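Local coordinates for protein acetyl-CoA acetyltransferase (Elizabethkingia anophelis NUHP1, PDB 6BN2) that probably catalyses the thiolase condensation of two acetyl-CoA molecules to acetoacetyl-CoA and its reversal, passing the acetyl group through a cysteine thioester, at residues L304-A307 with L308-N312; V103-A106 with A107-V110. One frame throughout, in Å; residues are numbered along the deposited sequence. Where two conformers were deposited one is given.

Contact 1: L304-A307 with L308-N312; sequences LPIA and LAKAN
L304 and L308, one helical turn apart, carry the apolar side of this contact. CG of L304 lies 4.0 Å from CD1 of L308, and the two branched ends pass each other at a slant. L304 holds CG anti to its own N (chi1 176°), whereas L308 turns CG beside N and over the turn before, where it comes to 3.4 Å from O of L304. That same carbonyl accepts the N-H of L308 at 2.9 Å between O and N. The i to i+4 bond is repeated from A309 N to P305 O, from K310 N to I306 O and from A311 N to A307 O (3.0 Å), and K310 also lays CG against O of I306 at 3.3 Å. All this belongs to the last turns of helix 300-311 in the C-terminal half of the thiolase fold. N312 is the first residue to leave helical geometry; it has positive phi (56°) and donates its N-H to O of A309 (3.1 Å between N and O), part of the Schellman motif that ends the helix. Farther out, L304 meets F321 and F323, L308 meets I318 and V396, and S285 OG adds a second hydrogen bond to O of A307. The K310 chain, bent at chi3, ends in a hydrogen bond to O of Y286 and a salt bridge to D114 of the second subunit.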
# COMPACT_ATOMS: atom_id res chain seq x y z
N LEU A 304 -2.96 -21.70 -1.15
CA LEU A 304 -3.43 -22.30 -2.39
C LEU A 304 -4.68 -23.15 -2.20
O LEU A 304 -5.62 -23.01 -3.00
CB LEU A 304 -2.30 -23.09 -3.07
CG LEU A 304 -2.75 -23.82 -4.34
CD1 LEU A 304 -3.25 -22.82 -5.37
CD2 LEU A 304 -1.60 -24.63 -4.90
N PRO A 305 -4.78 -24.02 -1.19
CA PRO A 305 -6.04 -24.77 -1.01
C PRO A 305 -7.25 -23.88 -0.82
O PRO A 305 -8.35 -24.26 -1.25
CB PRO A 305 -5.76 -25.63 0.23
CG PRO A 305 -4.26 -25.83 0.18
CD PRO A 305 -3.73 -24.49 -0.27
N ILE A 306 -7.10 -22.71 -0.19
CA ILE A 306 -8.24 -21.81 -0.06
C ILE A 306 -8.69 -21.32 -1.43
O ILE A 306 -9.89 -21.30 -1.74
CB ILE A 306 -7.91 -20.63 0.87
CG1 ILE A 306 -7.51 -21.13 2.26
CG2 ILE A 306 -9.12 -19.70 0.96
CD1 ILE A 306 -7.05 -20.03 3.19
N ALA A 307 -7.73 -20.90 -2.26
CA ALA A 307 -8.06 -20.45 -3.61
C ALA A 307 -8.68 -21.58 -4.42
O ALA A 307 -9.64 -21.36 -5.17
CB ALA A 307 -6.82 -19.90 -4.31
N LEU A 308 -8.16 -22.80 -4.28
CA LEU A 308 -8.76 -23.92 -5.02
C LEU A 308 -10.20 -24.15 -4.59
O LEU A 308 -11.07 -24.36 -5.44
CB LEU A 308 -7.94 -25.19 -4.82
CG LEU A 308 -6.55 -25.14 -5.47
CD1 LEU A 308 -5.73 -26.37 -5.07
CD2 LEU A 308 -6.70 -25.07 -6.99
N ALA A 309 -10.47 -24.11 -3.29
CA ALA A 309 -11.84 -24.33 -2.84
C ALA A 309 -12.77 -23.25 -3.36
O ALA A 309 -13.92 -23.53 -3.75
CB ALA A 309 -11.89 -24.40 -1.31
N LYS A 310 -12.30 -22.01 -3.40
CA LYS A 310 -13.10 -20.93 -3.96
C LYS A 310 -13.35 -21.13 -5.45
O LYS A 310 -14.43 -20.77 -5.95
CB LYS A 310 -12.41 -19.59 -3.70
CG LYS A 310 -12.46 -19.21 -2.22
CD LYS A 310 -11.64 -17.96 -1.95
CE LYS A 310 -12.36 -16.69 -2.43
NZ LYS A 310 -11.54 -15.46 -2.14
N ALA A 311 -12.40 -21.73 -6.17
CA ALA A 311 -12.57 -22.05 -7.59
C ALA A 311 -13.39 -23.31 -7.83
O ALA A 311 -13.71 -23.60 -8.99
CB ALA A 311 -11.20 -22.22 -8.26
N ASN A 312 -13.73 -24.07 -6.78
CA ASN A 312 -14.34 -25.40 -6.92
C ASN A 312 -13.47 -26.32 -7.77
O ASN A 312 -13.97 -27.12 -8.58
CB ASN A 312 -15.76 -25.31 -7.49
CG ASN A 312 -16.72 -24.62 -6.55
OD1 ASN A 312 -16.90 -25.05 -5.41
ND2 ASN A 312 -17.33 -23.53 -7.01

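Contact 2: V103-A106 with A107-V110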
# COMPACT_ATOMS: atom_id res chain seq x y z
N VAL A 103 -2.92 -7.32 -7.82
CA VAL A 103 -3.79 -7.94 -8.82
C VAL A 103 -5.10 -8.39 -8.20
O VAL A 103 -6.18 -8.20 -8.79
CB VAL A 103 -3.06 -9.11 -9.50
CG1 VAL A 103 -4.05 -9.92 -10.37
CG2 VAL A 103 -1.88 -8.58 -10.34
N MET A 104 -5.05 -9.00 -7.01
CA MET A 104 -6.26 -9.46 -6.34
C MET A 104 -7.19 -8.29 -6.00
O MET A 104 -8.40 -8.36 -6.22
CB MET A 104 -5.88 -10.25 -5.08
CG MET A 104 -5.12 -11.53 -5.41
SD MET A 104 -4.27 -12.22 -3.96
CE MET A 104 -5.59 -12.32 -2.76
N MET A 105 -6.63 -7.22 -5.42
CA MET A 105 -7.43 -6.04 -5.09
C MET A 105 -8.04 -5.43 -6.33
O MET A 105 -9.17 -4.94 -6.31
CB MET A 105 -6.55 -5.01 -4.37
CG MET A 105 -6.11 -5.45 -2.99
SD MET A 105 -4.81 -4.39 -2.31
CE MET A 105 -5.57 -3.92 -0.73
N ALA A 106 -7.29 -5.42 -7.43
CA ALA A 106 -7.82 -4.89 -8.67
C ALA A 106 -8.97 -5.75 -9.19
O ALA A 106 -9.98 -5.23 -9.67
CB ALA A 106 -6.71 -4.79 -9.72
N ALA A 107 -8.83 -7.08 -9.08
CA ALA A 107 -9.92 -7.96 -9.47
C ALA A 107 -11.16 -7.70 -8.61
O ALA A 107 -12.30 -7.70 -9.12
CB ALA A 107 -9.47 -9.42 -9.37
N GLN A 108 -10.96 -7.42 -7.32
CA GLN A 108 -12.09 -7.12 -6.45
C GLN A 108 -12.76 -5.82 -6.86
O GLN A 108 -13.99 -5.70 -6.74
CB GLN A 108 -11.64 -7.07 -4.99
CG GLN A 108 -11.23 -8.46 -4.48
CD GLN A 108 -10.58 -8.44 -3.12
OE1 GLN A 108 -9.73 -7.61 -2.85
NE2 GLN A 108 -10.99 -9.35 -2.26
N ALA A 109 -11.99 -4.84 -7.32
CA ALA A 109 -12.59 -3.59 -7.81
C ALA A 109 -13.47 -3.84 -9.03
O ALA A 109 -14.52 -3.20 -9.19
CB ALA A 109 -11.50 -2.57 -8.14
N VAL A 110 -13.06 -4.77 -9.91
CA VAL A 110 -13.91 -5.13 -11.05
C VAL A 110 -15.15 -5.88 -10.57
O VAL A 110 -16.28 -5.57 -10.98
CB VAL A 110 -13.12 -5.97 -12.08
CG1 VAL A 110 -14.04 -6.41 -13.25
CG2 VAL A 110 -11.93 -5.18 -12.63
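This is a contact between successive turns of helix 98-111, with all eight residues buried, in the N-terminal half of the thiolase fold, where the helix packs against the large mixed sheet and also reaches the second subunit. Four i to i+4 backbone bonds join V103-A106 to A107-V110, the regular pattern of an alpha-helix. N of A107 donates to O of V103 at 2.9 Å, and at the other end N of V110 reaches O of A106 at 3.1 Å; M104 to Q108 and M105 to A109 make the two bonds between. The small side chains face the strands: A106 rests on I118 and A120 of strand 117-125 and on Y60, while A107 meets L266 of strand 258-268. V103 and V110 flank them, V103 reaching I283, A120 and L264, and V110 touching I118 and S268. V110 sets its CG2 beside its own N, which brings that methyl to 3.5 Å from O of A106. Another side of the helix faces the second subunit, where Q108 and A109 meet A109 and Q108 of that chain. Q108 brings a polar group to this face. Its NE2 hydrogen-bonds D114 of the second subunit, a partner that would help fix the rotation of the amide. Nearer the backbone, with CG beside its N (chi1 -69°), Q108 runs its chain back over the preceding turn, with CG 3.3 Å from O of M104 and OE1 3.6 Å from CA of M105.

From the N terminus, contact 2 comes first, within helix 98-111, and contact 1 follows much later, within helix 300-311. Each joins adjoining segments of a single helix, and neither closes a long loop; they are in series, without nesting or crossing. Their centres are 17 Å apart and their nearest atoms about 6 Å apart, so they do not touch. Strand 281-290 links them: V103 and M104 pack on it from one helix, I306 and A311 from the other. Through it, 103-110 in the N-terminal half and 304-312 in the C-terminal half of the thiolase fold are tied to one mixed sheet. D114 of the second subunit bonds to both, through Q108 and K310.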